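Local coordinates for Nitrate/nitrite binding protein NrtA (Synechocystis sp., PDB 2G29) that binds nitrate as the solute-binding protein of the NrtABCD ABC transporter, which takes up nitrate and probably also nitrite, at residues T166-M169 with W170-W174; L366-E369 with A370-L374; P400-P403 with Q404-L407. All blocks are in the same frame, centred on the assembly; numbering follows the deposited sequence.

The three contacts follow one another along the chain, and each is local, made within a single helix or at its start. Interaction 1 is a buried contact in helix 166-177, the helix that connects strands 157-160 and 187-190 in a beta-alpha-beta unit, and holds the nitrate ligand His-167. Interaction 2, in helix 364-373, is on the opposite side of the chain's centre, about 32 Å from interaction 1 between centres, and packs against strand 115-120 of the other sheet. Interaction 3 begins helix 403-408. It touches interaction 1, Tyr-173 CE1 lying 3.6 Å from Tyr-406 OH, so this late segment is packed onto the helix that carries the nitrate ligand.

Interaction 1: T166-M169 with W170-W174; sequences THDM and WIRYW
The indole of Trp-170 lies alongside Thr-166, both side chains pointing the same way. Thr-166 O sits over one face of the indole, 3.2 Å from Trp-170 CG, and accepts the backbone N-H of Trp-170, while Thr-166 CB is 3.6 Å from Trp-170 NE1. The polar ends of both side chains go to Glu-239, one carboxylate oxygen to each. Trp-170 also turns an edge toward the face of His-167 in an offset edge-to-face pair, planes at 85° and centroids 5.7 Å apart. His-167 is a nitrate ligand, its side chain close to Gln-126 and Lys-240 and, nearest atoms, about 3 Å from a bound nitrate ion. All this sits at the start of helix 166-177, the helix of a beta-alpha-beta unit in a periplasmic-binding-protein fold. A different side of the helix carries a salt bridge one turn apart: Arg-172, extended from CG to NE, runs beside Asp-168 and gives NE to OD1 at 2.8 Å. The two flat groups stand perpendicular, and NE approaches OD1 from 39° above the carboxylate plane. Asp-168 OD2 takes the N-H of Gly-164, and Arg-172 NH2 reaches Thr-188 OG1, so each flat group is held at a second point.

Interaction 2: L366-E369 with A370-L374; sequences LWRE and AAQAL
Ala-371 sets its methyl over the six-membered ring of Trp-367, one helical turn back. The CH-pi contact puts Ala-371 CB 4.1 Å from the ring centroid and 26° off the normal, with Trp-367 CZ3 the nearest ring atom at 3.7 Å. Two torsions bring the indole there: Trp-367 CG is anti to the backbone N (chi1 -171°), and the rotation about CB-CG (chi2 101°) swings the six-membered ring forward to Ala-371. The NE1 bond to Ser-328 OG holds the turn of the indole, with Tyr-329 edge-to-face against it. Helix 364-373 lies here against helix 253-271 and strand 115-120: Ala-370 and Trp-367 both touch Met-264, and Trp-367 also reaches Ala-119. The small methyl of Ala-370 also rests 3.5 Å from Leu-366 O, whose carbonyl accepts the Ala-370 N-H. On the exposed flank the helix geometry sets Gln-372 CB 3.3 Å from Arg-368 O, and the first side-chain torsion takes CG back toward that oxygen. Arg-368 O accepts the Gln-372 backbone N-H at 3.0 Å; the closer approach of the side-chain amide is doubtful. Arg-368 NE makes a salt bridge with Glu-364, a turn earlier.

Interaction 3: P400-P403 with Q404-L407; sequences PENP and QAYL
With chi1 at -163°, Asn-402 turns CG anti to its own backbone N and brings the amide across the N-terminal end of helix 403-408, where CG comes to 3.6 Å from Ala-405 CB. Asn-402 is the N-cap, the last residue before the helix, and Pro-403 follows in the first helical position. The assignment of the amide's O and N is uncertain; with the two exchanged, its oxygen could face Ala-405 N, as in a usual Asn N-cap. What the backbone does is clearer. Asn-402 O takes the Ala-405 N-H in a weak, bent bond of 3.2 Å, while Pro-403 O accepts the Leu-407 N-H at 3.1 Å in a much straighter one (165°). Tyr-406 CB packs 3.3 Å from Pro-403 O, and its anti CG (chi1 163°) carries the phenol off toward helix 332-344; OH bonds to Glu-341 and the ring meets Trp-337, both of that helix, and Phe-398 of strand 397-398 edge-to-face. Pro-403 and Leu-407 both touch Thr-340 of the same helix. For the helix start, the chemistry implies a light demand on caps: proline at the first position has no N-H to satisfy, the weak bond from Ala-405 N is compatible with added help from the Asn-402 side chain, and regular i to i+4 bonding sets in with Leu-407 N to Pro-403 O.

Interaction 1: T166-M169 with W170-W174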
ATOM      1  N   THR A 166       0.367   6.130  -0.866  1.00  9.42           N
ATOM      2  CA  THR A 166      -0.973   5.662  -1.202  1.00  9.02           C
ATOM      3  C   THR A 166      -2.089   6.252  -0.316  1.00  9.32           C
ATOM      4  O   THR A 166      -3.068   6.766  -0.850  1.00  9.55           O
ATOM      5  CB  THR A 166      -1.050   4.097  -1.103  1.00  8.37           C
ATOM      6  OG1 THR A 166      -0.697   3.716   0.226  1.00 10.20           O
ATOM      7  CG2 THR A 166      -0.082   3.391  -2.093  1.00  9.86           C
ATOM      8  N   HIS A 167      -1.949   6.196   1.007  1.00  8.81           N
ATOM      9  CA  HIS A 167      -3.039   6.678   1.873  1.00  7.02           C
ATOM     10  C   HIS A 167      -3.272   8.156   1.731  1.00  9.12           C
ATOM     11  O   HIS A 167      -4.424   8.604   1.848  1.00 10.76           O
ATOM     12  CB  HIS A 167      -2.781   6.267   3.336  1.00  9.77           C
ATOM     13  CG  HIS A 167      -2.356   4.855   3.439  1.00  9.39           C
ATOM     14  ND1 HIS A 167      -3.228   3.791   3.471  1.00 11.45           N
ATOM     15  CD2 HIS A 167      -1.115   4.329   3.333  1.00  7.08           C
ATOM     16  CE1 HIS A 167      -2.539   2.662   3.381  1.00  5.77           C
ATOM     17  NE2 HIS A 167      -1.254   2.971   3.298  1.00 12.61           N
ATOM     18  N   ASP A 168      -2.212   8.915   1.493  1.00  9.94           N
ATOM     19  CA  ASP A 168      -2.341  10.354   1.258  1.00 10.47           C
ATOM     20  C   ASP A 168      -3.221  10.512  -0.008  1.00 10.25           C
ATOM     21  O   ASP A 168      -4.178  11.303  -0.029  1.00 10.21           O
ATOM     22  CB  ASP A 168      -0.926  10.931   1.062  1.00 10.26           C
ATOM     23  CG  ASP A 168      -0.891  12.453   1.004  1.00 10.63           C
ATOM     24  OD1 ASP A 168      -1.802  13.114   1.549  1.00 11.11           O
ATOM     25  OD2 ASP A 168       0.101  12.984   0.447  1.00 11.06           O
ATOM     26  N   MET A 169      -2.935   9.747  -1.066  1.00 10.00           N
ATOM     27  CA  MET A 169      -3.758   9.838  -2.282  1.00  8.99           C
ATOM     28  C   MET A 169      -5.207   9.401  -2.034  1.00  9.77           C
ATOM     29  O   MET A 169      -6.143  10.049  -2.487  1.00 10.93           O
ATOM     30  CB  MET A 169      -3.175   8.979  -3.405  1.00  9.21           C
ATOM     31  CG  MET A 169      -1.764   9.333  -3.862  1.00 11.13           C
ATOM     32  SD  MET A 169      -1.472  11.068  -4.312  1.00 11.46           S
ATOM     33  CE  MET A 169      -0.838  11.720  -2.746  1.00 12.19           C
ATOM     34  N   TRP A 170      -5.408   8.341  -1.254  1.00  9.74           N
ATOM     35  CA  TRP A 170      -6.790   7.873  -1.045  1.00 10.51           C
ATOM     36  C   TRP A 170      -7.616   8.867  -0.240  1.00 11.15           C
ATOM     37  O   TRP A 170      -8.741   9.205  -0.623  1.00 10.72           O
ATOM     38  CB  TRP A 170      -6.859   6.547  -0.301  1.00 10.29           C
ATOM     39  CG  TRP A 170      -6.027   5.429  -0.832  1.00  8.20           C
ATOM     40  CD1 TRP A 170      -5.359   4.518  -0.067  1.00  9.19           C
ATOM     41  CD2 TRP A 170      -5.707   5.133  -2.197  1.00  9.64           C
ATOM     42  NE1 TRP A 170      -4.627   3.673  -0.875  1.00  9.61           N
ATOM     43  CE2 TRP A 170      -4.816   4.039  -2.184  1.00  9.20           C
ATOM     44  CE3 TRP A 170      -6.072   5.692  -3.441  1.00  9.54           C
ATOM     45  CZ2 TRP A 170      -4.279   3.481  -3.353  1.00 10.65           C
ATOM     46  CZ3 TRP A 170      -5.550   5.152  -4.602  1.00 10.90           C
ATOM     47  CH2 TRP A 170      -4.654   4.050  -4.558  1.00 12.00           C
ATOM     48  N   ILE A 171      -7.080   9.339   0.876  1.00  9.99           N
ATOM     49  CA  ILE A 171      -7.862  10.270   1.675  1.00  9.12           C
ATOM     50  C   ILE A 171      -8.078  11.617   0.977  1.00 10.17           C
ATOM     51  O   ILE A 171      -9.156  12.186   1.090  1.00 11.29           O
ATOM     52  CB  ILE A 171      -7.268  10.384   3.132  1.00 10.15           C
ATOM     53  CG1 ILE A 171      -8.386  10.787   4.093  1.00 10.81           C
ATOM     54  CG2 ILE A 171      -6.109  11.362   3.193  1.00 11.95           C
ATOM     55  CD1 ILE A 171      -7.994  10.622   5.559  1.00 12.38           C
ATOM     56  N   ARG A 172      -7.082  12.110   0.248  1.00  9.88           N
ATOM     57  CA  ARG A 172      -7.252  13.355  -0.505  1.00 10.45           C
ATOM     58  C   ARG A 172      -8.277  13.153  -1.616  1.00 11.55           C
ATOM     59  O   ARG A 172      -9.067  14.059  -1.908  1.00 11.73           O
ATOM     60  CB  ARG A 172      -5.948  13.804  -1.142  1.00 11.00           C
ATOM     61  CG  ARG A 172      -4.950  14.360  -0.155  1.00 12.52           C
ATOM     62  CD  ARG A 172      -3.640  14.689  -0.838  1.00 10.95           C
ATOM     63  NE  ARG A 172      -2.744  15.342   0.122  1.00 11.71           N
ATOM     64  CZ  ARG A 172      -2.321  16.607   0.021  1.00 12.50           C
ATOM     65  NH1 ARG A 172      -2.681  17.375  -1.015  1.00 16.14           N
ATOM     66  NH2 ARG A 172      -1.607  17.127   1.015  1.00 13.54           N
ATOM     67  N   TYR A 173      -8.289  11.986  -2.260  1.00  9.89           N
ATOM     68  CA  TYR A 173      -9.252  11.747  -3.343  1.00 10.37           C
ATOM     69  C   TYR A 173     -10.684  11.762  -2.807  1.00 10.87           C
ATOM     70  O   TYR A 173     -11.594  12.365  -3.397  1.00 11.22           O
ATOM     71  CB  TYR A 173      -8.937  10.390  -4.025  1.00 11.11           C
ATOM     72  CG  TYR A 173      -9.688  10.156  -5.302  1.00 10.99           C
ATOM     73  CD1 TYR A 173      -9.090  10.421  -6.534  1.00 10.62           C
ATOM     74  CD2 TYR A 173     -11.047   9.786  -5.285  1.00 12.19           C
ATOM     75  CE1 TYR A 173      -9.818  10.330  -7.725  1.00 10.01           C
ATOM     76  CE2 TYR A 173     -11.784   9.732  -6.476  1.00 10.95           C
ATOM     77  CZ  TYR A 173     -11.173   9.998  -7.681  1.00  9.42           C
ATOM     78  OH  TYR A 173     -11.859  10.029  -8.900  1.00 11.55           O
ATOM     79  N   TRP A 174     -10.875  11.098  -1.673  1.00 11.28           N
ATOM     80  CA  TRP A 174     -12.187  10.995  -1.041  1.00 11.94           C
ATOM     81  C   TRP A 174     -12.672  12.370  -0.592  1.00 12.05           C
ATOM     82  O   TRP A 174     -13.836  12.747  -0.848  1.00 11.33           O
ATOM     83  CB  TRP A 174     -12.067  10.009   0.132  1.00 11.53           C
ATOM     84  CG  TRP A 174     -13.237   9.916   1.117  1.00 12.06           C
ATOM     85  CD1 TRP A 174     -14.477   9.385   0.899  1.00 13.07           C
ATOM     86  CD2 TRP A 174     -13.179  10.261   2.487  1.00 11.23           C
ATOM     87  NE1 TRP A 174     -15.192   9.370   2.064  1.00 13.15           N
ATOM     88  CE2 TRP A 174     -14.427   9.913   3.060  1.00 12.96           C
ATOM     89  CE3 TRP A 174     -12.205  10.842   3.302  1.00 12.78           C
ATOM     90  CZ2 TRP A 174     -14.709  10.125   4.420  1.00 13.49           C
ATOM     91  CZ3 TRP A 174     -12.478  11.050   4.634  1.00 13.61           C
ATOM     92  CH2 TRP A 174     -13.730  10.696   5.186  1.00 13.07           C
TER

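Interaction 2: L366-E369 with A370-L374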
ATOM      1  N   LEU A 366      10.946  -8.559 -14.869  1.00 12.71           N
ATOM      2  CA  LEU A 366      11.476  -9.519 -13.891  1.00 12.66           C
ATOM      3  C   LEU A 366      10.317 -10.350 -13.314  1.00 14.00           C
ATOM      4  O   LEU A 366      10.479 -11.548 -13.039  1.00 12.95           O
ATOM      5  CB  LEU A 366      12.233  -8.777 -12.768  1.00 13.27           C
ATOM      6  CG  LEU A 366      13.483  -8.045 -13.239  1.00 12.77           C
ATOM      7  CD1 LEU A 366      14.240  -7.452 -12.077  1.00 13.55           C
ATOM      8  CD2 LEU A 366      14.403  -9.082 -13.939  1.00 13.39           C
ATOM      9  N   TRP A 367       9.138  -9.738 -13.138  1.00 12.94           N
ATOM     10  CA  TRP A 367       8.006 -10.472 -12.619  1.00 12.77           C
ATOM     11  C   TRP A 367       7.614 -11.569 -13.597  1.00 13.88           C
ATOM     12  O   TRP A 367       7.416 -12.724 -13.188  1.00 14.31           O
ATOM     13  CB  TRP A 367       6.828  -9.510 -12.328  1.00 11.89           C
ATOM     14  CG  TRP A 367       5.662 -10.153 -11.588  1.00 12.70           C
ATOM     15  CD1 TRP A 367       5.394 -10.046 -10.250  1.00 12.77           C
ATOM     16  CD2 TRP A 367       4.615 -10.979 -12.142  1.00 14.58           C
ATOM     17  NE1 TRP A 367       4.262 -10.751  -9.929  1.00 12.54           N
ATOM     18  CE2 TRP A 367       3.755 -11.322 -11.069  1.00 13.70           C
ATOM     19  CE3 TRP A 367       4.318 -11.454 -13.433  1.00 14.04           C
ATOM     20  CZ2 TRP A 367       2.609 -12.126 -11.240  1.00 14.18           C
ATOM     21  CZ3 TRP A 367       3.182 -12.254 -13.612  1.00 13.69           C
ATOM     22  CH2 TRP A 367       2.338 -12.578 -12.515  1.00 14.47           C
ATOM     23  N   ARG A 368       7.502 -11.234 -14.885  1.00 13.58           N
ATOM     24  CA  ARG A 368       7.150 -12.259 -15.880  1.00 13.33           C
ATOM     25  C   ARG A 368       8.195 -13.363 -15.949  1.00 15.01           C
ATOM     26  O   ARG A 368       7.826 -14.535 -16.124  1.00 15.53           O
ATOM     27  CB  ARG A 368       6.953 -11.628 -17.265  1.00 15.72           C
ATOM     28  CG  ARG A 368       5.626 -10.882 -17.409  1.00 13.43           C
ATOM     29  CD  ARG A 368       5.445 -10.371 -18.859  1.00 14.27           C
ATOM     30  NE  ARG A 368       6.260  -9.194 -19.141  1.00 14.96           N
ATOM     31  CZ  ARG A 368       7.197  -9.127 -20.075  1.00 16.60           C
ATOM     32  NH1 ARG A 368       7.461 -10.188 -20.854  1.00 21.27           N
ATOM     33  NH2 ARG A 368       7.907  -8.014 -20.223  1.00 16.49           N
ATOM     34  N   GLU A 369       9.479 -13.025 -15.817  1.00 14.49           N
ATOM     35  CA  GLU A 369      10.505 -14.076 -15.868  1.00 15.81           C
ATOM     36  C   GLU A 369      10.358 -15.016 -14.688  1.00 16.48           C
ATOM     37  O   GLU A 369      10.458 -16.242 -14.841  1.00 16.58           O
ATOM     38  CB  GLU A 369      11.897 -13.454 -15.906  1.00 15.36           C
ATOM     39  CG  GLU A 369      12.172 -12.856 -17.297  1.00 18.66           C
ATOM     40  CD  GLU A 369      13.250 -11.801 -17.320  1.00 22.59           C
ATOM     41  OE1 GLU A 369      14.080 -11.760 -16.383  1.00 24.85           O
ATOM     42  OE2 GLU A 369      13.270 -11.007 -18.299  1.00 23.65           O
ATOM     43  N   ALA A 370      10.070 -14.472 -13.509  1.00 15.92           N
ATOM     44  CA  ALA A 370       9.898 -15.321 -12.341  1.00 15.42           C
ATOM     45  C   ALA A 370       8.634 -16.156 -12.433  1.00 17.45           C
ATOM     46  O   ALA A 370       8.636 -17.328 -12.047  1.00 15.82           O
ATOM     47  CB  ALA A 370       9.871 -14.440 -11.079  1.00 14.21           C
ATOM     48  N   ALA A 371       7.537 -15.582 -12.910  1.00 16.64           N
ATOM     49  CA  ALA A 371       6.291 -16.348 -13.004  1.00 16.52           C
ATOM     50  C   ALA A 371       6.432 -17.480 -14.031  1.00 18.17           C
ATOM     51  O   ALA A 371       5.842 -18.565 -13.865  1.00 17.90           O
ATOM     52  CB  ALA A 371       5.119 -15.436 -13.376  1.00 15.24           C
ATOM     53  N   GLN A 372       7.204 -17.225 -15.084  1.00 18.53           N
ATOM     54  CA  GLN A 372       7.426 -18.241 -16.118  1.00 21.04           C
ATOM     55  C   GLN A 372       8.234 -19.389 -15.525  1.00 21.70           C
ATOM     56  O   GLN A 372       7.931 -20.571 -15.761  1.00 22.19           O
ATOM     57  CB  GLN A 372       8.191 -17.648 -17.304  1.00 24.61           C
ATOM     58  CG  GLN A 372       7.366 -16.714 -18.149  1.00 29.88           C
ATOM     59  CD  GLN A 372       8.214 -15.712 -18.932  1.00 30.84           C
ATOM     60  OE1 GLN A 372       8.967 -16.073 -19.818  1.00 36.28           O
ATOM     61  NE2 GLN A 372       8.097 -14.440 -18.576  1.00 36.03           N
ATOM     62  N   ALA A 373       9.271 -19.053 -14.771  1.00 22.03           N
ATOM     63  CA  ALA A 373      10.109 -20.067 -14.133  1.00 22.72           C
ATOM     64  C   ALA A 373       9.217 -20.956 -13.251  1.00 24.41           C
ATOM     65  O   ALA A 373       9.363 -22.173 -13.234  1.00 22.74           O
ATOM     66  CB  ALA A 373      11.182 -19.409 -13.316  1.00 23.40           C
ATOM     67  N   LEU A 374       8.299 -20.343 -12.514  1.00 26.02           N
ATOM     68  CA  LEU A 374       7.347 -21.085 -11.678  1.00 29.34           C
ATOM     69  C   LEU A 374       6.226 -21.484 -12.639  1.00 31.64           C
ATOM     70  O   LEU A 374       6.424 -21.451 -13.845  1.00 31.84           O
ATOM     71  CB  LEU A 374       6.791 -20.155 -10.599  1.00 29.44           C
ATOM     72  CG  LEU A 374       7.846 -19.587  -9.644  1.00 30.38           C
ATOM     73  CD1 LEU A 374       7.261 -18.392  -8.924  1.00 30.07           C
ATOM     74  CD2 LEU A 374       8.293 -20.653  -8.643  1.00 30.55           C
TER

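Interaction 3: P400-P403 with Q404-L407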
ATOM      1  N   PRO A 400      -4.888   5.467 -19.151  1.00 12.66           N
ATOM      2  CA  PRO A 400      -3.421   5.590 -19.168  1.00 14.84           C
ATOM      3  C   PRO A 400      -2.844   6.246 -20.436  1.00 15.44           C
ATOM      4  O   PRO A 400      -1.733   6.813 -20.401  1.00 16.35           O
ATOM      5  CB  PRO A 400      -2.948   4.137 -18.988  1.00 14.42           C
ATOM      6  CG  PRO A 400      -4.102   3.474 -18.241  1.00 15.27           C
ATOM      7  CD  PRO A 400      -5.329   4.090 -18.846  1.00 13.24           C
ATOM      8  N   GLU A 401      -3.579   6.177 -21.545  1.00 16.19           N
ATOM      9  CA  GLU A 401      -3.112   6.809 -22.787  1.00 16.80           C
ATOM     10  C   GLU A 401      -3.249   8.343 -22.762  1.00 17.18           C
ATOM     11  O   GLU A 401      -2.733   9.006 -23.666  1.00 19.87           O
ATOM     12  CB  GLU A 401      -3.855   6.235 -24.011  1.00 16.64           C
ATOM     13  CG  GLU A 401      -3.575   4.751 -24.286  1.00 23.06           C
ATOM     14  CD  GLU A 401      -4.302   4.214 -25.525  1.00 27.27           C
ATOM     15  OE1 GLU A 401      -5.232   4.882 -26.040  1.00 31.43           O
ATOM     16  OE2 GLU A 401      -3.952   3.101 -25.981  1.00 31.63           O
ATOM     17  N   ASN A 402      -3.934   8.909 -21.768  1.00 15.16           N
ATOM     18  CA  ASN A 402      -4.063  10.366 -21.685  1.00 15.05           C
ATOM     19  C   ASN A 402      -4.221  10.824 -20.233  1.00 15.95           C
ATOM     20  O   ASN A 402      -5.316  11.166 -19.770  1.00 15.31           O
ATOM     21  CB  ASN A 402      -5.253  10.893 -22.509  1.00 14.45           C
ATOM     22  CG  ASN A 402      -5.175  12.406 -22.778  1.00 15.96           C
ATOM     23  OD1 ASN A 402      -5.759  12.918 -23.759  1.00 16.94           O
ATOM     24  ND2 ASN A 402      -4.491  13.127 -21.909  1.00 13.59           N
ATOM     25  N   PRO A 403      -3.112  10.842 -19.470  1.00 14.36           N
ATOM     26  CA  PRO A 403      -3.215  11.290 -18.075  1.00 15.06           C
ATOM     27  C   PRO A 403      -3.630  12.741 -17.912  1.00 14.97           C
ATOM     28  O   PRO A 403      -4.240  13.111 -16.930  1.00 14.80           O
ATOM     29  CB  PRO A 403      -1.811  11.083 -17.531  1.00 15.95           C
ATOM     30  CG  PRO A 403      -1.306   9.928 -18.301  1.00 17.54           C
ATOM     31  CD  PRO A 403      -1.796  10.220 -19.713  1.00 16.77           C
ATOM     32  N   GLN A 404      -3.272  13.578 -18.872  1.00 16.42           N
ATOM     33  CA  GLN A 404      -3.659  14.975 -18.761  1.00 16.95           C
ATOM     34  C   GLN A 404      -5.187  15.125 -18.783  1.00 15.77           C
ATOM     35  O   GLN A 404      -5.718  15.960 -18.082  1.00 16.34           O
ATOM     36  CB  GLN A 404      -3.027  15.814 -19.885  1.00 20.41           C
ATOM     37  CG  GLN A 404      -3.766  15.750 -21.202  1.00 28.43           C
ATOM     38  CD  GLN A 404      -3.304  16.810 -22.198  1.00 31.31           C
ATOM     39  OE1 GLN A 404      -3.823  16.892 -23.314  1.00 34.35           O
ATOM     40  NE2 GLN A 404      -2.326  17.625 -21.798  1.00 35.06           N
ATOM     41  N   ALA A 405      -5.894  14.309 -19.575  1.00 15.08           N
ATOM     42  CA  ALA A 405      -7.351  14.401 -19.616  1.00 14.79           C
ATOM     43  C   ALA A 405      -7.932  14.021 -18.247  1.00 14.12           C
ATOM     44  O   ALA A 405      -8.947  14.564 -17.825  1.00 14.14           O
ATOM     45  CB  ALA A 405      -7.924  13.501 -20.716  1.00 13.67           C
ATOM     46  N   TYR A 406      -7.297  13.063 -17.572  1.00 12.43           N
ATOM     47  CA  TYR A 406      -7.731  12.693 -16.237  1.00 12.29           C
ATOM     48  C   TYR A 406      -7.596  13.914 -15.316  1.00 12.86           C
ATOM     49  O   TYR A 406      -8.522  14.275 -14.610  1.00 12.79           O
ATOM     50  CB  TYR A 406      -6.869  11.536 -15.730  1.00 11.83           C
ATOM     51  CG  TYR A 406      -6.960  11.340 -14.237  1.00 10.45           C
ATOM     52  CD1 TYR A 406      -8.067  10.704 -13.652  1.00 11.01           C
ATOM     53  CD2 TYR A 406      -5.934  11.779 -13.397  1.00 11.97           C
ATOM     54  CE1 TYR A 406      -8.131  10.506 -12.261  1.00 11.78           C
ATOM     55  CE2 TYR A 406      -5.987  11.595 -12.012  1.00 12.02           C
ATOM     56  CZ  TYR A 406      -7.084  10.959 -11.446  1.00 11.17           C
ATOM     57  OH  TYR A 406      -7.161  10.763 -10.090  1.00 11.49           O
ATOM     58  N   LEU A 407      -6.431  14.567 -15.303  1.00 13.03           N
ATOM     59  CA  LEU A 407      -6.267  15.728 -14.441  1.00 14.01           C
ATOM     60  C   LEU A 407      -7.256  16.837 -14.812  1.00 13.27           C
ATOM     61  O   LEU A 407      -7.798  17.520 -13.916  1.00 15.09           O
ATOM     62  CB  LEU A 407      -4.829  16.258 -14.529  1.00 15.03           C
ATOM     63  CG  LEU A 407      -3.706  15.357 -14.015  1.00 13.99           C
ATOM     64  CD1 LEU A 407      -2.353  15.982 -14.421  1.00 15.39           C
ATOM     65  CD2 LEU A 407      -3.789  15.249 -12.505  1.00 14.40           C
TER